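Long-range contacts in alpha-glucosidase (Bacteroides thetaiotaomicron, PDB 5XFM), which hydrolyses beta-L-arabinopyranosides and alpha-galactosides, as a bifunctional glycoside hydrolase of family 97: residues Thr212-Arg217 with Ala257-Thr262; Ser216-Ser221 with Val248-Ala253. The protein carries 1 engineered substitution. One frame throughout, in Å; residues are numbered along the deposited sequence.

Contact 1 of 2, residues Thr212-Arg217 with Ala257-Thr262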
loop_
_atom_site.group_PDB
_atom_site.type_symbol
_atom_site.label_atom_id
_atom_site.label_comp_id
_atom_site.label_asym_id
_atom_site.label_seq_id
_atom_site.Cartn_x
_atom_site.Cartn_y
_atom_site.Cartn_z
ATOM N N THR A 212 -3.245 9.786 -4.617
ATOM C CA THR A 212 -3.634 9.824 -3.212
ATOM C C THR A 212 -4.762 10.816 -2.955
ATOM O O THR A 212 -5.043 11.690 -3.784
ATOM C CB THR A 212 -2.436 10.180 -2.317
ATOM O OG1 THR A 212 -2.800 10.020 -0.940
ATOM C CG2 THR A 212 -1.993 11.616 -2.568
ATOM N N GLY A 213 -5.390 10.690 -1.788
ATOM C CA GLY A 213 -6.480 11.567 -1.415
ATOM C C GLY A 213 -7.767 11.195 -2.114
ATOM O O GLY A 213 -8.620 12.047 -2.360
ATOM N N VAL A 214 -7.917 9.912 -2.426
ATOM C CA VAL A 214 -9.186 9.409 -2.935
ATOM C C VAL A 214 -10.129 9.042 -1.796
ATOM O O VAL A 214 -9.819 8.189 -0.958
ATOM C CB VAL A 214 -8.994 8.178 -3.835
ATOM C CG1 VAL A 214 -10.351 7.575 -4.215
ATOM C CG2 VAL A 214 -8.170 8.542 -5.060
ATOM N N ASP A 215 -11.280 9.704 -1.764
ATOM C CA ASP A 215 -12.298 9.391 -0.779
ATOM C C ASP A 215 -13.639 9.313 -1.470
ATOM O O ASP A 215 -13.706 9.072 -2.673
ATOM C CB ASP A 215 -12.323 10.427 0.354
ATOM C CG ASP A 215 -12.390 11.869 -0.149
ATOM O OD1 ASP A 215 -13.103 12.151 -1.139
ATOM O OD2 ASP A 215 -11.725 12.729 0.465
ATOM N N SER A 216 -14.702 9.573 -0.723
ATOM C CA SER A 216 -16.055 9.435 -1.245
ATOM C C SER A 216 -16.352 10.376 -2.418
ATOM O O SER A 216 -17.328 10.184 -3.140
ATOM C CB SER A 216 -17.072 9.639 -0.114
ATOM O OG SER A 216 -17.057 10.966 0.369
ATOM N N ARG A 217 -15.523 11.403 -2.596
ATOM C CA ARG A 217 -15.784 12.424 -3.610
ATOM C C ARG A 217 -15.251 12.072 -5.004
ATOM O O ARG A 217 -15.365 12.867 -5.929
ATOM C CB ARG A 217 -15.210 13.770 -3.153
ATOM C CG ARG A 217 -16.098 14.479 -2.130
ATOM C CD ARG A 217 -15.371 15.580 -1.378
ATOM N NE ARG A 217 -14.297 15.056 -0.538
ATOM C CZ ARG A 217 -13.296 15.789 -0.056
ATOM N NH1 ARG A 217 -13.223 17.087 -0.335
ATOM N NH2 ARG A 217 -12.363 15.224 0.701
ATOM N N ALA A 257 -12.519 19.364 -6.522
ATOM C CA ALA A 257 -11.206 18.987 -7.033
ATOM C C ALA A 257 -11.093 17.489 -7.339
ATOM O O ALA A 257 -11.904 16.684 -6.876
ATOM C CB ALA A 257 -10.117 19.400 -6.034
ATOM N N THR A 258 -10.084 17.130 -8.133
ATOM C CA THR A 258 -9.724 15.740 -8.350
ATOM C C THR A 258 -8.764 15.331 -7.241
ATOM O O THR A 258 -8.233 16.188 -6.539
ATOM C CB THR A 258 -9.047 15.514 -9.720
ATOM O OG1 THR A 258 -7.715 16.032 -9.695
ATOM C CG2 THR A 258 -9.831 16.171 -10.830
ATOM N N PRO A 259 -8.562 14.021 -7.047
ATOM C CA PRO A 259 -7.482 13.559 -6.168
ATOM C C PRO A 259 -6.104 13.962 -6.690
ATOM O O PRO A 259 -5.989 14.529 -7.780
ATOM C CB PRO A 259 -7.636 12.038 -6.183
ATOM C CG PRO A 259 -9.047 11.794 -6.590
ATOM C CD PRO A 259 -9.415 12.914 -7.506
ATOM N N TRP A 260 -5.067 13.687 -5.907
ATOM C CA TRP A 260 -3.712 14.024 -6.307
ATOM C C TRP A 260 -3.100 12.908 -7.160
ATOM O O TRP A 260 -3.157 11.737 -6.792
ATOM C CB TRP A 260 -2.843 14.283 -5.077
ATOM C CG TRP A 260 -3.313 15.447 -4.246
ATOM C CD1 TRP A 260 -4.210 15.405 -3.211
ATOM C CD2 TRP A 260 -2.922 16.820 -4.381
ATOM N NE1 TRP A 260 -4.399 16.666 -2.697
ATOM C CE2 TRP A 260 -3.617 17.552 -3.393
ATOM C CE3 TRP A 260 -2.048 17.503 -5.233
ATOM C CZ2 TRP A 260 -3.467 18.930 -3.238
ATOM C CZ3 TRP A 260 -1.901 18.875 -5.076
ATOM C CH2 TRP A 260 -2.610 19.571 -4.087
ATOM N N ARG A 261 -2.544 13.279 -8.307
ATOM C CA ARG A 261 -1.721 12.388 -9.119
ATOM C C ARG A 261 -0.285 12.535 -8.624
ATOM O O ARG A 261 0.202 13.660 -8.496
ATOM C CB ARG A 261 -1.801 12.789 -10.583
ATOM C CG ARG A 261 -3.206 13.064 -11.085
ATOM C CD ARG A 261 -4.039 11.837 -11.077
ATOM N NE ARG A 261 -5.457 12.080 -11.334
ATOM C CZ ARG A 261 -6.430 11.460 -10.671
ATOM N NH1 ARG A 261 -6.134 10.607 -9.695
ATOM N NH2 ARG A 261 -7.696 11.715 -10.953
ATOM N N THR A 262 0.407 11.431 -8.366
ATOM C CA THR A 262 1.726 11.529 -7.750
ATOM C C THR A 262 2.843 10.910 -8.587
ATOM O O THR A 262 2.706 9.814 -9.141
ATOM C CB THR A 262 1.741 10.872 -6.356
ATOM O OG1 THR A 262 1.631 9.449 -6.491
ATOM C CG2 THR A 262 0.576 11.394 -5.503
#
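Thr212 and Trp260 face each other as an antiparallel hydrogen-bonded pair. Two backbone bonds join them: Thr212 N to Trp260 O, and Trp260 N to Thr212 O, each 2.9 Å. Their side chains leave the same face of the sheet. The methyl of Thr212 comes obliquely against Trp260, with CG2 3.8 Å from Trp260 CB. It also meets the methyl of Thr262 at about a right angle, CG2 to CG2 3.9 Å. With chi1 at -172°, OG1 of Thr212 lies anti to the backbone N. The hydroxyl bonds to the carbonyl of Pro278, while CG2 does the packing here. The indole presents its edge to Thr212 O, which lies near the ring plane, 3.9 Å from CD1 of Trp260.

At Gly213 phi turns positive (77°) and the chain leaves the ladder. Val214 then crosses Pro259 obliquely. Its CG2 branch touches Pro259 CG at 3.7 Å. Within the loop itself, Asp215 OD1 accepts from Arg217 N at 2.9 Å, an Asx turn, and the two side chains form a salt bridge, Arg217 NH2 to Asp215 OD2 2.6 Å. Outside the two segments, Val214 O accepts from Trp441 NE1, and Ser216 OG is hydrogen-bonded to Glu417 on helix 410-425.

Strands 206-212 and 256-266 are neighbours in an antiparallel sheet of the N-terminal domain, which belongs to the galactose mutarotase-like clan. The contact is the end of that ladder, where the loop departs toward the catalytic TIM-barrel domain.

Contact 2 of 2, residues Ser216-Ser221 with Val248-Ala253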
loop_
_atom_site.group_PDB
_atom_site.type_symbol
_atom_site.label_atom_id
_atom_site.label_comp_id
_atom_site.label_asym_id
_atom_site.label_seq_id
_atom_site.Cartn_x
_atom_site.Cartn_y
_atom_site.Cartn_z
ATOM N N SER A 216 -14.702 9.573 -0.723
ATOM C CA SER A 216 -16.055 9.435 -1.245
ATOM C C SER A 216 -16.352 10.376 -2.418
ATOM O O SER A 216 -17.328 10.184 -3.140
ATOM C CB SER A 216 -17.072 9.639 -0.114
ATOM O OG SER A 216 -17.057 10.966 0.369
ATOM N N ARG A 217 -15.523 11.403 -2.596
ATOM C CA ARG A 217 -15.784 12.424 -3.610
ATOM C C ARG A 217 -15.251 12.072 -5.004
ATOM O O ARG A 217 -15.365 12.867 -5.929
ATOM C CB ARG A 217 -15.210 13.770 -3.153
ATOM C CG ARG A 217 -16.098 14.479 -2.130
ATOM C CD ARG A 217 -15.371 15.580 -1.378
ATOM N NE ARG A 217 -14.297 15.056 -0.538
ATOM C CZ ARG A 217 -13.296 15.789 -0.056
ATOM N NH1 ARG A 217 -13.223 17.087 -0.335
ATOM N NH2 ARG A 217 -12.363 15.224 0.701
ATOM N N TYR A 218 -14.698 10.876 -5.171
ATOM C CA TYR A 218 -14.186 10.486 -6.479
ATOM C C TYR A 218 -14.167 8.970 -6.617
ATOM O O TYR A 218 -14.571 8.245 -5.710
ATOM C CB TYR A 218 -12.780 11.046 -6.688
ATOM C CG TYR A 218 -12.458 11.556 -8.085
ATOM C CD1 TYR A 218 -12.904 12.804 -8.509
ATOM C CD2 TYR A 218 -11.656 10.820 -8.951
ATOM C CE1 TYR A 218 -12.591 13.299 -9.762
ATOM C CE2 TYR A 218 -11.333 11.307 -10.218
ATOM C CZ TYR A 218 -11.805 12.549 -10.617
ATOM O OH TYR A 218 -11.492 13.043 -11.867
ATOM N N CYS A 219 -13.685 8.503 -7.761
ATOM C CA CYS A 219 -13.467 7.083 -7.978
ATOM C C CYS A 219 -11.984 6.788 -7.797
ATOM O O CYS A 219 -11.161 7.701 -7.834
ATOM C CB CYS A 219 -13.925 6.681 -9.381
ATOM S SG CYS A 219 -13.045 7.570 -10.696
ATOM N N GLY A 220 -11.645 5.521 -7.591
ATOM C CA GLY A 220 -10.255 5.104 -7.625
ATOM C C GLY A 220 -9.844 5.002 -9.082
ATOM O O GLY A 220 -10.641 4.585 -9.917
ATOM N N SER A 221 -8.618 5.398 -9.405
ATOM C CA SER A 221 -8.174 5.331 -10.792
ATOM C C SER A 221 -7.008 4.366 -10.964
ATOM O O SER A 221 -6.461 3.850 -9.986
ATOM C CB SER A 221 -7.790 6.721 -11.304
ATOM O OG SER A 221 -8.944 7.508 -11.538
ATOM N N VAL A 248 -19.737 4.824 -13.675
ATOM C CA VAL A 248 -18.279 4.953 -13.724
ATOM C C VAL A 248 -17.770 6.373 -13.442
ATOM O O VAL A 248 -16.846 6.571 -12.651
ATOM C CB VAL A 248 -17.746 4.507 -15.101
ATOM C CG1 VAL A 248 -16.302 4.956 -15.307
ATOM C CG2 VAL A 248 -17.895 3.010 -15.260
ATOM N N ALA A 249 -18.380 7.367 -14.070
ATOM C CA ALA A 249 -17.877 8.742 -13.958
ATOM C C ALA A 249 -18.150 9.340 -12.581
ATOM O O ALA A 249 -19.273 9.276 -12.083
ATOM C CB ALA A 249 -18.483 9.618 -15.033
ATOM N N PRO A 250 -17.100 9.875 -11.940
ATOM C CA PRO A 250 -17.183 10.498 -10.618
ATOM C C PRO A 250 -17.888 11.854 -10.647
ATOM O O PRO A 250 -17.762 12.617 -11.603
ATOM C CB PRO A 250 -15.716 10.657 -10.217
ATOM C CG PRO A 250 -15.010 10.807 -11.507
ATOM C CD PRO A 250 -15.719 9.882 -12.453
ATOM N N ALA A 251 -18.610 12.151 -9.579
ATOM C CA ALA A 251 -19.411 13.354 -9.502
ATOM C C ALA A 251 -19.160 14.030 -8.168
ATOM O O ALA A 251 -18.992 13.351 -7.157
ATOM C CB ALA A 251 -20.879 13.027 -9.672
ATOM N N PHE A 252 -19.097 15.360 -8.162
ATOM C CA PHE A 252 -18.920 16.077 -6.901
ATOM C C PHE A 252 -19.433 17.512 -6.945
ATOM O O PHE A 252 -19.850 18.009 -7.992
ATOM C CB PHE A 252 -17.448 16.052 -6.466
ATOM C CG PHE A 252 -16.480 16.400 -7.556
ATOM C CD1 PHE A 252 -15.980 15.413 -8.399
ATOM C CD2 PHE A 252 -16.057 17.706 -7.731
ATOM C CE1 PHE A 252 -15.082 15.727 -9.398
ATOM C CE2 PHE A 252 -15.158 18.030 -8.730
ATOM C CZ PHE A 252 -14.668 17.039 -9.563
ATOM N N ALA A 253 -19.440 18.153 -5.779
ATOM C CA ALA A 253 -19.923 19.522 -5.646
ATOM C C ALA A 253 -18.918 20.555 -6.164
ATOM O O ALA A 253 -17.707 20.352 -6.081
ATOM C CB ALA A 253 -20.259 19.810 -4.195
#
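The touching parts, 217-219 and 248-252, run in nearly opposite directions, 163° apart, with the CA atoms of Tyr218 and Pro250 5.1 Å from each other. The contact lays the loop after strand 206-212 over strand 251-253 and the proline just before it. This short strand belongs to the other antiparallel sheet of the N-terminal domain, where it pairs with strand 136-147. The side chains of Pro250 and Phe252 meet both the backbone and the side chains of the loop.

Tyr218 is central. Pro250 CG lies over the middle of its ring, 3.8 Å from the centroid and 13° off the normal, a CH-pi contact. Phe252 comes to the edge of the same ring, where its CE1 is 3.5 Å from Tyr218 CE1. The two ring planes are inclined at 38°. CD1 of Phe252 lies 3.6 Å from Arg217 O. The hydroxyl of Tyr218 is hydrogen-bonded to Glu142 on strand 136-147. A leucine in place of Tyr218 has neither ring nor hydroxyl, and Pro250 would probably lose its CH-pi contact and Glu142 one of its hydrogen-bond partners. Beside the tyrosine, Cys219 SG touches the proline ring, 3.9 Å from both CG and CD of Pro250.

How the contacts relate
Contacts 1 and 2 start from one loop and share Ser216 and Arg217; their centres are 9 Å apart. Contact 1 ties the start of the loop to strand 256-266, and contact 2 ties its continuation to strand 251-253, the preceding strand in the chain. They meet directly: Pro259 CD packs on Tyr218 CG at 3.4 Å, and Ala257 N lies 3.7 Å from Phe252 CE2. Tyr218 thus bridges both contacts, its ring held between Pro250 on one face and Pro259 on the other. Contact 1 stays within one sheet of the N-terminal domain, and contact 2 carries the loop onto the other. None of the calcium ligands Glu174, Glu452 and Glu458 belongs to either contact.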